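Local coordinates for G/U mismatch-specific DNA glycosylase (Deinococcus radiodurans, PDB 2C2Q), which belongs to the uracil-DNA glycosylase superfamily of DNA repair proteins, as a mismatch-specific member, at residues G81-H89 with A100-K109. The protein carries 1 engineered substitution. Residues are numbered along the deposited sequence; the frame is centred on the assembly and turned at random.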
loop_
_atom_site.group_PDB
_atom_site.type_symbol
_atom_site.label_atom_id
_atom_site.label_comp_id
_atom_site.label_asym_id
_atom_site.label_seq_id
_atom_site.Cartn_x
_atom_site.Cartn_y
_atom_site.Cartn_z
ATOM N N GLY A 81 5.521 -5.744 -0.125
ATOM C CA GLY A 81 4.503 -6.190 0.858
ATOM C C GLY A 81 3.233 -5.357 0.781
ATOM O O GLY A 81 3.126 -4.398 -0.028
ATOM N N LEU A 82 2.289 -5.663 1.669
ATOM C CA LEU A 82 0.956 -5.108 1.582
ATOM C C LEU A 82 0.350 -5.004 2.968
ATOM O O LEU A 82 0.513 -5.935 3.819
ATOM C CB LEU A 82 -0.008 -5.995 0.766
ATOM C CG LEU A 82 0.293 -6.147 -0.739
ATOM C CD1 LEU A 82 -0.575 -7.230 -1.279
ATOM C CD2 LEU A 82 -0.019 -4.720 -1.381
ATOM N N THR A 83 -0.348 -3.921 3.178
ATOM C CA THR A 83 -1.313 -3.809 4.304
ATOM C C THR A 83 -2.332 -2.684 3.983
ATOM O O THR A 83 -2.287 -2.129 2.896
ATOM C CB THR A 83 -0.582 -3.578 5.660
ATOM O OG1 THR A 83 -1.538 -3.556 6.741
ATOM C CG2 THR A 83 0.156 -2.208 5.698
ATOM N N ASP A 84 -3.181 -2.322 4.938
ATOM C CA ASP A 84 -4.156 -1.250 4.775
ATOM C C ASP A 84 -4.302 -0.496 6.082
ATOM O O ASP A 84 -4.055 -1.056 7.146
ATOM C CB ASP A 84 -5.524 -1.828 4.433
ATOM C CG ASP A 84 -5.614 -2.369 2.997
ATOM O OD1 ASP A 84 -5.060 -1.745 2.040
ATOM O OD2 ASP A 84 -6.299 -3.388 2.726
ATOM N N VAL A 85 -4.803 0.720 6.006
ATOM C CA VAL A 85 -5.021 1.492 7.243
ATOM C C VAL A 85 -6.143 0.871 8.066
ATOM O O VAL A 85 -6.102 0.863 9.307
ATOM C CB VAL A 85 -5.302 2.975 6.906
ATOM C CG1 VAL A 85 -5.433 3.827 8.189
ATOM C CG2 VAL A 85 -4.191 3.553 5.968
ATOM N N ALA A 86 -7.171 0.366 7.391
ATOM C CA ALA A 86 -8.282 -0.347 8.028
ATOM C C ALA A 86 -8.241 -1.856 7.656
ATOM O O ALA A 86 -8.338 -2.221 6.466
ATOM C CB ALA A 86 -9.580 0.260 7.620
ATOM N N LYS A 87 -8.099 -2.720 8.662
ATOM C CA LYS A 87 -7.907 -4.142 8.402
ATOM C C LYS A 87 -9.120 -5.040 8.779
ATOM O O LYS A 87 -9.174 -6.185 8.401
ATOM C CB LYS A 87 -6.697 -4.622 9.176
ATOM C CG LYS A 87 -5.363 -4.150 8.599
ATOM C CD LYS A 87 -5.091 -4.663 7.139
ATOM C CE LYS A 87 -5.161 -6.178 7.053
ATOM N NZ LYS A 87 -4.552 -6.740 5.781
ATOM N N ARG A 88 -10.000 -4.503 9.627
ATOM C CA ARG A 88 -11.133 -5.268 10.167
ATOM C C ARG A 88 -12.478 -4.910 9.548
ATOM O O ARG A 88 -13.518 -5.447 10.000
ATOM C CB ARG A 88 -11.223 -4.994 11.691
ATOM C CG ARG A 88 -9.946 -5.454 12.457
ATOM C CD ARG A 88 -10.070 -5.328 13.999
ATOM N NE ARG A 88 -8.885 -5.830 14.706
ATOM C CZ ARG A 88 -7.719 -5.165 14.782
ATOM N NH1 ARG A 88 -7.559 -3.989 14.176
ATOM N NH2 ARG A 88 -6.704 -5.681 15.478
ATOM N N HIS A 89 -12.483 -3.999 8.559
ATOM C CA HIS A 89 -13.705 -3.574 7.912
ATOM C C HIS A 89 -13.414 -3.471 6.413
ATOM O O HIS A 89 -12.280 -3.239 6.010
ATOM C CB HIS A 89 -14.129 -2.172 8.406
ATOM C CG HIS A 89 -14.391 -2.089 9.892
ATOM N ND1 HIS A 89 -13.382 -1.966 10.827
ATOM C CD2 HIS A 89 -15.556 -2.115 10.593
ATOM C CE1 HIS A 89 -13.914 -1.909 12.044
ATOM N NE2 HIS A 89 -15.233 -2.009 11.929
ATOM N N ALA A 100 -12.777 2.110 12.186
ATOM C CA ALA A 100 -12.097 1.247 11.209
ATOM C C ALA A 100 -10.604 1.597 10.991
ATOM O O ALA A 100 -9.800 0.693 10.750
ATOM C CB ALA A 100 -12.827 1.312 9.835
ATOM N N TRP A 101 -10.268 2.870 11.066
ATOM C CA TRP A 101 -8.962 3.384 10.690
ATOM C C TRP A 101 -7.988 3.202 11.839
ATOM O O TRP A 101 -8.207 3.786 12.925
ATOM C CB TRP A 101 -9.049 4.866 10.383
ATOM C CG TRP A 101 -10.085 5.243 9.398
ATOM C CD1 TRP A 101 -11.337 5.766 9.649
ATOM C CD2 TRP A 101 -9.980 5.120 7.969
ATOM N NE1 TRP A 101 -12.011 5.970 8.466
ATOM C CE2 TRP A 101 -11.209 5.586 7.413
ATOM C CE3 TRP A 101 -8.979 4.653 7.105
ATOM C CZ2 TRP A 101 -11.447 5.625 6.040
ATOM C CZ3 TRP A 101 -9.221 4.709 5.702
ATOM C CH2 TRP A 101 -10.451 5.166 5.201
ATOM N N ARG A 102 -6.903 2.451 11.601
ATOM C CA ARG A 102 -5.876 2.205 12.642
ATOM C C ARG A 102 -4.446 2.526 12.188
ATOM O O ARG A 102 -3.602 1.609 12.094
ATOM C CB ARG A 102 -5.990 0.783 13.247
ATOM C CG ARG A 102 -7.375 0.436 13.837
ATOM C CD ARG A 102 -7.716 1.307 15.070
ATOM N NE ARG A 102 -6.606 1.170 16.026
ATOM C CZ ARG A 102 -6.493 0.149 16.908
ATOM N NH1 ARG A 102 -7.437 -0.801 16.982
ATOM N NH2 ARG A 102 -5.424 0.059 17.690
ATOM N N PRO A 103 -4.170 3.808 11.865
ATOM C CA PRO A 103 -2.850 4.244 11.421
ATOM C C PRO A 103 -1.772 3.964 12.516
ATOM O O PRO A 103 -0.585 3.882 12.204
ATOM C CB PRO A 103 -3.015 5.765 11.180
ATOM C CG PRO A 103 -4.234 6.180 11.952
ATOM C CD PRO A 103 -5.108 4.941 12.009
ATOM N N ASP A 104 -2.224 3.813 13.760
ATOM C CA ASP A 104 -1.399 3.481 14.909
ATOM C C ASP A 104 -0.848 2.069 14.777
ATOM O O ASP A 104 0.350 1.889 14.867
ATOM C CB ASP A 104 -2.175 3.685 16.225
ATOM C CG ASP A 104 -3.449 2.835 16.326
ATOM O OD1 ASP A 104 -4.273 2.864 15.361
ATOM O OD2 ASP A 104 -3.719 2.113 17.323
ATOM N N GLU A 105 -1.713 1.098 14.458
ATOM C CA GLU A 105 -1.261 -0.265 14.136
ATOM C C GLU A 105 -0.362 -0.308 12.906
ATOM O O GLU A 105 0.598 -1.072 12.871
ATOM C CB GLU A 105 -2.456 -1.204 13.974
ATOM C CG GLU A 105 -3.187 -1.489 15.282
ATOM C CD GLU A 105 -4.268 -2.522 15.152
ATOM O OE1 GLU A 105 -4.976 -2.563 14.110
ATOM O OE2 GLU A 105 -4.418 -3.308 16.111
ATOM N N LEU A 106 -0.657 0.519 11.900
ATOM C CA LEU A 106 0.212 0.614 10.723
ATOM C C LEU A 106 1.606 1.082 11.175
ATOM O O LEU A 106 2.602 0.521 10.789
ATOM C CB LEU A 106 -0.355 1.619 9.704
ATOM C CG LEU A 106 0.501 1.989 8.491
ATOM C CD1 LEU A 106 0.933 0.729 7.721
ATOM C CD2 LEU A 106 -0.334 2.952 7.619
ATOM N N ARG A 107 1.631 2.144 11.971
ATOM C CA ARG A 107 2.916 2.725 12.368
ATOM C C ARG A 107 3.742 1.733 13.144
ATOM O O ARG A 107 4.933 1.637 12.908
ATOM C CB ARG A 107 2.670 3.994 13.142
ATOM C CG ARG A 107 2.458 5.228 12.246
ATOM C CD ARG A 107 2.059 6.482 13.088
ATOM N NE ARG A 107 1.727 7.674 12.288
ATOM C CZ ARG A 107 2.607 8.523 11.766
ATOM N NH1 ARG A 107 3.925 8.333 11.919
ATOM N NH2 ARG A 107 2.174 9.572 11.053
ATOM N N ARG A 108 3.116 0.954 14.015
ATOM C CA ARG A 108 3.838 -0.113 14.747
ATOM C C ARG A 108 4.450 -1.172 13.835
ATOM O O ARG A 108 5.565 -1.621 14.053
ATOM C CB ARG A 108 2.943 -0.790 15.760
ATOM C CG ARG A 108 2.571 0.126 16.901
ATOM C CD ARG A 108 1.350 -0.345 17.747
ATOM N NE ARG A 108 1.461 -1.706 18.267
ATOM C CZ ARG A 108 0.568 -2.675 18.047
ATOM N NH1 ARG A 108 -0.515 -2.425 17.303
ATOM N NH2 ARG A 108 0.755 -3.897 18.565
ATOM N N LYS A 109 3.704 -1.563 12.797
ATOM C CA LYS A 109 4.217 -2.468 11.818
ATOM C C LYS A 109 5.432 -1.868 11.061
ATOM O O LYS A 109 6.354 -2.562 10.744
ATOM C CB LYS A 109 3.095 -2.863 10.841
ATOM C CG LYS A 109 1.985 -3.705 11.494
ATOM C CD LYS A 109 0.742 -3.750 10.579
ATOM C CE LYS A 109 -0.419 -4.271 11.330
ATOM N NZ LYS A 109 -1.701 -4.240 10.489
HETATM O O HOH W 1 -1.745 -1.905 9.085
HETATM O O HOH W 2 -3.809 -0.496 10.360
HETATM O O HOH W 3 -10.623 -1.893 10.528
HETATM O O HOH W 4 -3.759 -5.702 14.943
#
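Val-85, just past edge strand 80-84, meets Arg-102, just before helix 103-113, in the alpha/beta fold, built on a mixed sheet, of the uracil-DNA glycosylase superfamily. Arg-102 N, at the N-cap position, donates to Val-85 O over 2.9 Å, approaching from above the carbonyl plane rather than along a lone pair. Water 2 lies within hydrogen-bonding distance of both Val-85 O and Arg-102 O. The valine's methyls divide the apolar work: CG1, anti to the backbone N (chi1 -176°), meets the edge of the Trp-101 ring at CE3 (3.8 Å) and Pro-103 CD, while CG2 faces Leu-106 CD2. Further down the helix, Leu-106 CD1 packs against Thr-83 CG2 at 3.6 Å, and Val-31 of the neighbouring strand touches both residues. At the loop end, Ala-100 CB lies 3.5 Å from His-89 ND1, and Ala-86 CA makes a CH...O contact with Ala-100 O. Water 3 sits at the imidazole edge, in the ring plane, accepting from Arg-88 N and donating to Ala-100 O.

Toward the surface, Arg-88, Arg-102, Asp-104 and Glu-105 form a salt-bridge network. Arg-88 and Glu-105 cross nearly at right angles, their flat ends turned 32° apart; NH1 donates almost straight to OE1 (3.0 Å, 172°), whereas NH2 to OE2 is weak. Glu-105 CD also lies over one face of the Arg-102 guanidinium, whose NE and NH2 grip Asp-104 side-on, so acidic groups probably offset the nearby arginine charges. Arg-88 NE has a second acid, Glu-15. Deeper in, Asp-20 is hydrogen-bonded to Thr-83 OG1 and forms salt bridges with Lys-87 NZ and Lys-109 NZ; Lys-87 NZ also donates to Val-18 O. Between strand and helix, water 1 accepts from Lys-109 NZ at 2.7 Å and donates to Thr-83 OG1 at 2.9 Å.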